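Local coordinates for ABC transporter binding protein AcbH (Actinoplanes, PDB 3OO8) that binds beta-D-galactopyranose as the extracellular solute receptor of an ABC transporter, at residues P29-S34 with P82-T87; T56-T61 with K316-Y321. The protein carries 2 engineered substitutions. One frame throughout, in Å; residues are numbered along the deposited sequence.

Interaction 1: P29-S34 with P82-T87; sequences PITFGS and PDSLAT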
ATOM      1  N   PRO A  29      22.270  24.082   7.400  1.00 24.10           N
ATOM      2  CA  PRO A  29      20.850  23.723   7.675  1.00 23.55           C
ATOM      3  C   PRO A  29      20.037  23.443   6.415  1.00 20.33           C
ATOM      4  O   PRO A  29      20.030  24.261   5.487  1.00 20.60           O
ATOM      5  CB  PRO A  29      20.273  24.959   8.366  1.00 25.66           C
ATOM      6  CG  PRO A  29      21.443  25.744   8.838  1.00 26.68           C
ATOM      7  CD  PRO A  29      22.657  25.365   8.013  1.00 27.64           C
ATOM      8  N   ILE A  30      19.361  22.298   6.387  1.00 14.16           N
ATOM      9  CA  ILE A  30      18.398  22.028   5.317  1.00 12.15           C
ATOM     10  C   ILE A  30      16.970  22.333   5.740  1.00 13.25           C
ATOM     11  O   ILE A  30      16.679  22.388   6.923  1.00 14.84           O
ATOM     12  CB  ILE A  30      18.508  20.571   4.800  1.00 13.31           C
ATOM     13  CG1 ILE A  30      18.054  19.558   5.854  1.00 11.68           C
ATOM     14  CG2 ILE A  30      19.929  20.272   4.354  1.00 15.44           C
ATOM     15  CD1 ILE A  30      17.656  18.167   5.285  1.00 13.27           C
ATOM     16  N   THR A  31      16.077  22.533   4.771  1.00 11.63           N
ATOM     17  CA  THR A  31      14.659  22.567   5.068  1.00  9.82           C
ATOM     18  C   THR A  31      14.021  21.255   4.617  1.00 10.55           C
ATOM     19  O   THR A  31      14.514  20.580   3.715  1.00 12.31           O
ATOM     20  CB  THR A  31      13.970  23.761   4.391  1.00 12.46           C
ATOM     21  OG1 THR A  31      14.263  23.756   2.986  1.00 16.44           O
ATOM     22  CG2 THR A  31      14.480  25.067   5.036  1.00 12.01           C
ATOM     23  N   PHE A  32      12.901  20.918   5.250  1.00 12.06           N
ATOM     24  CA  PHE A  32      12.255  19.644   4.985  1.00 12.92           C
ATOM     25  C   PHE A  32      10.765  19.882   4.837  1.00 13.66           C
ATOM     26  O   PHE A  32      10.103  20.315   5.773  1.00 14.65           O
ATOM     27  CB  PHE A  32      12.482  18.667   6.154  1.00 11.97           C
ATOM     28  CG  PHE A  32      12.609  17.241   5.720  1.00 11.54           C
ATOM     29  CD1 PHE A  32      13.681  16.478   6.139  1.00  9.15           C
ATOM     30  CD2 PHE A  32      11.624  16.653   4.922  1.00 10.61           C
ATOM     31  CE1 PHE A  32      13.817  15.156   5.731  1.00  7.96           C
ATOM     32  CE2 PHE A  32      11.749  15.313   4.517  1.00 11.49           C
ATOM     33  CZ  PHE A  32      12.875  14.576   4.916  1.00 11.00           C
ATOM     34  N   GLY A  33      10.237  19.596   3.653  1.00 11.49           N
ATOM     35  CA  GLY A  33       8.804  19.729   3.415  1.00 11.74           C
ATOM     36  C   GLY A  33       8.129  18.483   3.920  1.00 12.57           C
ATOM     37  O   GLY A  33       8.437  17.380   3.450  1.00 12.99           O
ATOM     38  N   SER A  34       7.229  18.646   4.888  1.00 12.97           N
ATOM     39  CA  SER A  34       6.583  17.519   5.518  1.00 12.80           C
ATOM     40  C   SER A  34       5.060  17.541   5.500  1.00 12.89           C
ATOM     41  O   SER A  34       4.443  18.518   5.915  1.00 14.83           O
ATOM     42  CB  SER A  34       7.073  17.390   6.969  1.00 12.60           C
ATOM     43  OG  SER A  34       6.342  16.396   7.673  1.00 12.38           O
ATOM     44  N   PRO A  82      10.926  24.594  -3.738  1.00 17.99           N
ATOM     45  CA  PRO A  82      10.698  23.534  -2.737  1.00 15.36           C
ATOM     46  C   PRO A  82      11.789  23.483  -1.661  1.00 15.93           C
ATOM     47  O   PRO A  82      12.852  24.125  -1.775  1.00 15.86           O
ATOM     48  CB  PRO A  82      10.688  22.269  -3.599  1.00 14.28           C
ATOM     49  CG  PRO A  82      11.701  22.590  -4.680  1.00 14.50           C
ATOM     50  CD  PRO A  82      11.301  24.025  -5.041  1.00 18.13           C
ATOM     51  N   ASP A  83      11.519  22.701  -0.622  1.00 14.93           N
ATOM     52  CA  ASP A  83      12.479  22.458   0.463  1.00 14.43           C
ATOM     53  C   ASP A  83      13.573  21.517  -0.030  1.00 12.84           C
ATOM     54  O   ASP A  83      13.467  20.949  -1.130  1.00 13.51           O
ATOM     55  CB  ASP A  83      11.734  21.854   1.656  1.00 11.61           C
ATOM     56  CG  ASP A  83      10.645  22.764   2.148  1.00 16.10           C
ATOM     57  OD1 ASP A  83      10.971  23.781   2.802  1.00 17.27           O
ATOM     58  OD2 ASP A  83       9.465  22.475   1.875  1.00 17.10           O
ATOM     59  N   SER A  84      14.593  21.305   0.804  1.00 11.31           N
ATOM     60  CA  SER A  84      15.767  20.522   0.422  1.00 10.82           C
ATOM     61  C   SER A  84      15.447  19.048   0.206  1.00 11.67           C
ATOM     62  O   SER A  84      16.108  18.339  -0.580  1.00 14.84           O
ATOM     63  CB  SER A  84      16.814  20.597   1.548  1.00 14.15           C
ATOM     64  OG  SER A  84      17.185  21.944   1.845  1.00 14.04           O
ATOM     65  N   LEU A  85      14.509  18.590   1.028  1.00 11.42           N
ATOM     66  CA  LEU A  85      13.970  17.240   1.024  1.00 10.71           C
ATOM     67  C   LEU A  85      12.472  17.358   1.224  1.00  9.59           C
ATOM     68  O   LEU A  85      11.995  18.360   1.736  1.00 10.98           O
ATOM     69  CB  LEU A  85      14.519  16.448   2.234  1.00  9.26           C
ATOM     70  CG  LEU A  85      15.993  16.097   2.077  1.00  8.80           C
ATOM     71  CD1 LEU A  85      16.555  15.327   3.269  1.00 11.39           C
ATOM     72  CD2 LEU A  85      16.180  15.265   0.785  1.00 11.98           C
ATOM     73  N   ALA A  86      11.735  16.333   0.813  1.00  9.63           N
ATOM     74  CA  ALA A  86      10.302  16.292   1.080  1.00  9.92           C
ATOM     75  C   ALA A  86       9.729  14.893   1.301  1.00  8.58           C
ATOM     76  O   ALA A  86      10.248  13.905   0.840  1.00 10.56           O
ATOM     77  CB  ALA A  86       9.533  17.020  -0.064  1.00 12.70           C
ATOM     78  N   THR A  87       8.651  14.820   2.048  1.00  9.97           N
ATOM     79  CA  THR A  87       7.926  13.593   2.181  1.00  8.93           C
ATOM     80  C   THR A  87       7.160  13.232   0.917  1.00 10.21           C
ATOM     81  O   THR A  87       6.488  14.078   0.339  1.00 12.15           O
ATOM     82  CB  THR A  87       6.844  13.777   3.244  1.00  8.50           C
ATOM     83  OG1 THR A  87       6.085  14.974   2.982  1.00 11.69           O
ATOM     84  CG2 THR A  87       7.493  13.886   4.636  1.00 10.83           C
TER
HETATM   85  O   HOH W   1      16.428  25.146   1.967  1.00 20.19           O
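G33 stands opposite A86 in the parallel pair of strands 30-34 and 85-87 and bonds the residues on either side of it. G33 N donates to L85 O at 2.9 Å, and T87 N to G33 O at 2.9 Å, nearly along the C=O axis. Upstream, T31 N gives its hydrogen to S84 OG (3.2 Å). With OG anti to its carbonyl carbon (chi1 -57°), S84 turns the hydroxyl to T31 N; OG also bonds K310 O. S84 N bonds T31 OG1 at 3.3 Å and, weakly, T31 O. The D83 carboxylate is held by Y77 and N63. The T87 side chain is about 6 Å from that of Q71, a galactose-binding residue, with no sugar bound here.

L85 CB sits over the centre of the F32 ring, a CH-pi contact 3.6 Å from the centroid. I30 CD1 meets L85 CD1 at 3.7 Å. Replacing F32 by an alanine is likely to leave L85 CB without its ring face and to open a gap beside F45 and F303.

Helix 312-322 covers I30 and L85; helix 67-79 packs on A86, on the opposite face. Strand 30-34 lies between 60-64 and 85-89, joined through helices 39-56 and 67-79 in beta-alpha-beta fashion, as in class 2 solute-binding proteins.

Interaction 2: T56-T61 with K316-Y321; sequences TTVPVT and KKVLQY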
ATOM      1  N   THR A  56      24.227  13.023  11.806  1.00 13.09           N
ATOM      2  CA  THR A  56      24.904  13.541  10.610  1.00 14.25           C
ATOM      3  C   THR A  56      25.526  14.942  10.743  1.00 13.41           C
ATOM      4  O   THR A  56      26.315  15.361   9.880  1.00 13.98           O
ATOM      5  CB  THR A  56      23.898  13.642   9.417  1.00 12.76           C
ATOM      6  OG1 THR A  56      22.973  14.702   9.671  1.00 11.64           O
ATOM      7  CG2 THR A  56      23.117  12.332   9.160  1.00 13.60           C
ATOM      8  N   THR A  57      25.171  15.652  11.806  1.00 14.09           N
ATOM      9  CA  THR A  57      25.515  17.066  12.074  1.00 10.22           C
ATOM     10  C   THR A  57      24.659  18.075  11.306  1.00 13.67           C
ATOM     11  O   THR A  57      24.720  19.295  11.547  1.00 13.71           O
ATOM     12  CB  THR A  57      27.038  17.421  12.003  1.00 10.77           C
ATOM     13  OG1 THR A  57      27.406  17.690  10.645  1.00 16.13           O
ATOM     14  CG2 THR A  57      27.919  16.352  12.623  1.00 13.07           C
ATOM     15  N   VAL A  58      23.806  17.585  10.399  1.00 12.92           N
ATOM     16  CA  VAL A  58      23.084  18.524   9.551  1.00 11.08           C
ATOM     17  C   VAL A  58      21.862  19.060  10.259  1.00 12.42           C
ATOM     18  O   VAL A  58      20.990  18.279  10.646  1.00 12.40           O
ATOM     19  CB  VAL A  58      22.627  17.840   8.230  1.00  8.90           C
ATOM     20  CG1 VAL A  58      21.751  18.820   7.451  1.00 13.19           C
ATOM     21  CG2 VAL A  58      23.899  17.407   7.413  1.00 11.15           C
ATOM     22  N   PRO A  59      21.789  20.380  10.494  1.00 13.12           N
ATOM     23  CA  PRO A  59      20.581  20.835  11.194  1.00 12.83           C
ATOM     24  C   PRO A  59      19.391  20.856  10.233  1.00 13.02           C
ATOM     25  O   PRO A  59      19.594  20.992   9.027  1.00 16.13           O
ATOM     26  CB  PRO A  59      20.940  22.252  11.680  1.00 14.08           C
ATOM     27  CG  PRO A  59      22.454  22.355  11.486  1.00 13.01           C
ATOM     28  CD  PRO A  59      22.786  21.450  10.332  1.00 11.93           C
ATOM     29  N   VAL A  60      18.185  20.667  10.758  1.00 12.02           N
ATOM     30  CA  VAL A  60      16.981  20.572   9.928  1.00 13.50           C
ATOM     31  C   VAL A  60      15.872  21.470  10.436  1.00 12.76           C
ATOM     32  O   VAL A  60      15.542  21.475  11.627  1.00 14.62           O
ATOM     33  CB  VAL A  60      16.423  19.117   9.934  1.00 11.94           C
ATOM     34  CG1 VAL A  60      15.217  18.953   9.001  1.00 13.93           C
ATOM     35  CG2 VAL A  60      17.517  18.107   9.556  1.00 12.76           C
ATOM     36  N   THR A  61      15.266  22.205   9.503  1.00 12.58           N
ATOM     37  CA  THR A  61      14.027  22.915   9.780  1.00 14.07           C
ATOM     38  C   THR A  61      12.879  22.219   9.082  1.00 13.59           C
ATOM     39  O   THR A  61      12.884  22.122   7.854  1.00 12.91           O
ATOM     40  CB  THR A  61      14.094  24.388   9.286  1.00 13.47           C
ATOM     41  OG1 THR A  61      15.023  25.081  10.119  1.00 14.11           O
ATOM     42  CG2 THR A  61      12.723  25.049   9.472  1.00 10.89           C
ATOM     43  N   LYS A 316      21.437  14.926   1.076  1.00 11.48           N
ATOM     44  CA  LYS A 316      21.806  13.538   0.848  1.00 11.81           C
ATOM     45  C   LYS A 316      22.327  12.865   2.110  1.00 11.49           C
ATOM     46  O   LYS A 316      22.101  11.686   2.304  1.00 13.71           O
ATOM     47  CB  LYS A 316      22.822  13.431  -0.300  1.00 11.08           C
ATOM     48  CG  LYS A 316      22.198  13.634  -1.662  1.00 10.24           C
ATOM     49  CD  LYS A 316      23.283  13.688  -2.763  1.00 13.30           C
ATOM     50  CE  LYS A 316      22.663  13.848  -4.133  1.00 15.82           C
ATOM     51  NZ  LYS A 316      23.770  13.971  -5.171  1.00 17.42           N
ATOM     52  N   LYS A 317      23.009  13.605   2.985  1.00 14.28           N
ATOM     53  CA  LYS A 317      23.500  12.988   4.220  1.00 13.47           C
ATOM     54  C   LYS A 317      22.327  12.610   5.098  1.00 13.03           C
ATOM     55  O   LYS A 317      22.339  11.562   5.731  1.00 12.86           O
ATOM     56  CB  LYS A 317      24.406  13.935   5.021  1.00 14.93           C
ATOM     57  CG  LYS A 317      25.748  14.239   4.353  1.00 20.57           C
ATOM     58  CD  LYS A 317      26.703  14.912   5.360  1.00 32.32           C
ATOM     59  CE  LYS A 317      27.019  13.994   6.553  1.00 38.55           C
ATOM     60  NZ  LYS A 317      28.069  14.505   7.505  1.00 44.58           N
ATOM     61  N   VAL A 318      21.312  13.472   5.101  1.00 10.32           N
ATOM     62  CA  VAL A 318      20.110  13.226   5.904  1.00 10.09           C
ATOM     63  C   VAL A 318      19.384  12.007   5.319  1.00 11.65           C
ATOM     64  O   VAL A 318      18.902  11.142   6.056  1.00 10.92           O
ATOM     65  CB  VAL A 318      19.221  14.479   6.052  1.00  8.59           C
ATOM     66  CG1 VAL A 318      17.910  14.120   6.791  1.00  9.07           C
ATOM     67  CG2 VAL A 318      19.936  15.548   6.882  1.00 11.74           C
ATOM     68  N   LEU A 319      19.284  11.923   3.992  1.00 10.49           N
ATOM     69  CA  LEU A 319      18.676  10.730   3.394  1.00 10.52           C
ATOM     70  C   LEU A 319      19.420   9.442   3.754  1.00 11.66           C
ATOM     71  O   LEU A 319      18.799   8.406   3.966  1.00 11.82           O
ATOM     72  CB  LEU A 319      18.585  10.871   1.873  1.00 11.36           C
ATOM     73  CG  LEU A 319      17.536  11.833   1.298  1.00  9.93           C
ATOM     74  CD1 LEU A 319      17.680  11.950  -0.240  1.00 12.27           C
ATOM     75  CD2 LEU A 319      16.078  11.453   1.666  1.00 12.63           C
ATOM     76  N   GLN A 320      20.757   9.478   3.760  1.00 12.15           N
ATOM     77  CA  GLN A 320      21.526   8.309   4.175  1.00 12.88           C
ATOM     78  C   GLN A 320      21.130   7.855   5.569  1.00 13.47           C
ATOM     79  O   GLN A 320      21.001   6.663   5.807  1.00 14.23           O
ATOM     80  CB  GLN A 320      23.028   8.595   4.095  1.00 13.43           C
ATOM     81  CG  GLN A 320      23.439   8.701   2.673  1.00 17.26           C
ATOM     82  CD  GLN A 320      24.885   9.141   2.475  1.00 24.35           C
ATOM     83  OE1 GLN A 320      25.652   9.236   3.426  1.00 27.73           O
ATOM     84  NE2 GLN A 320      25.258   9.394   1.230  1.00 24.83           N
ATOM     85  N   TYR A 321      20.935   8.803   6.475  1.00 11.75           N
ATOM     86  CA  TYR A 321      20.493   8.480   7.831  1.00 11.73           C
ATOM     87  C   TYR A 321      19.092   7.889   7.829  1.00 11.84           C
ATOM     88  O   TYR A 321      18.801   6.906   8.553  1.00 11.44           O
ATOM     89  CB  TYR A 321      20.588   9.724   8.738  1.00 11.90           C
ATOM     90  CG  TYR A 321      19.948   9.461  10.087  1.00 10.56           C
ATOM     91  CD1 TYR A 321      20.679   8.859  11.114  1.00 15.07           C
ATOM     92  CD2 TYR A 321      18.617   9.723  10.295  1.00 14.05           C
ATOM     93  CE1 TYR A 321      20.078   8.550  12.309  1.00 21.23           C
ATOM     94  CE2 TYR A 321      18.032   9.447  11.481  1.00 20.03           C
ATOM     95  CZ  TYR A 321      18.745   8.851  12.466  1.00 18.14           C
ATOM     96  OH  TYR A 321      18.077   8.579  13.645  1.00 28.83           O
TER
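T56 ends helix 39-56 with its CA 6.6 Å from K317 CA, and T57 then leaves helical geometry with a positive phi of 79° as the chain turns toward strand 60-64 beside helix 312-322.

The polar part centres on the carbonyl of T56. K317 NZ donates to T56 O at 3.1 Å, in the carbonyl plane and on a lone pair. The lysine chain bends at chi3 (62°), and this bend helps bring the ammonium group to the carbonyl. T57 OG1 donates to the same oxygen at 2.7 Å. Two donors therefore grip T56 O. The hydroxyl of T56 faces its own chain: OG1 accepts from V58 N at 3.1 Å in an ST turn, and it also bonds A52 O one helical turn back.

The apolar part lies alongside. T56 CG2 stands beside the backbone N, anti to the carbonyl carbon, while OG1 lies between the backbone N and the carbonyl carbon (chi1 70°), where V58 N can meet it. The methyl thus points to the helix and touches K317 O and Y321 CB, the latter at 3.7 Å. V318 CG2 reaches V58 CB and CG1, each at 3.8 Å, with the two valines crossing at a slant. V60 CG2 adds a looser contact to V318 CG2 at 4.4 Å. I30 also packs on V58, V60 and V318, so the valines belong to a larger apolar cluster. The Y321 side chain leans on Q51, A52 and S55 of helix 39-56.

The contact packs the turn from helix 39-56 into strand 60-64 against helix 312-322, away from the sugar site. Its chemistry is divided. Branched aliphatic groups fill the inner side, and a lysine closes the outer edge on a carbonyl at a helix end. That end would probably carry partial negative charge, which suits the ammonium group.

Interactions 1 and 2 lie 11 Å apart between centres, on the same side of the chain's centre. Their segments alternate along the chain: 29-34, 56-61, 82-87, then 316-321. Strand 30-34 lies between strands 60-64 and 85-89 in one sheet. Its backbone bonds to T61 tie the contacts directly: F32 N to T61 O and I30 O to T61 N, both 2.9 Å. Helix 312-322 covers the face of the sheet that carries I30 and L85, with V318 on I30 and L319 on L85. The helix comes from far along the sequence. This return of the chain to a lobe begun by N-terminal strands fits the class 2 solute-binding protein fold.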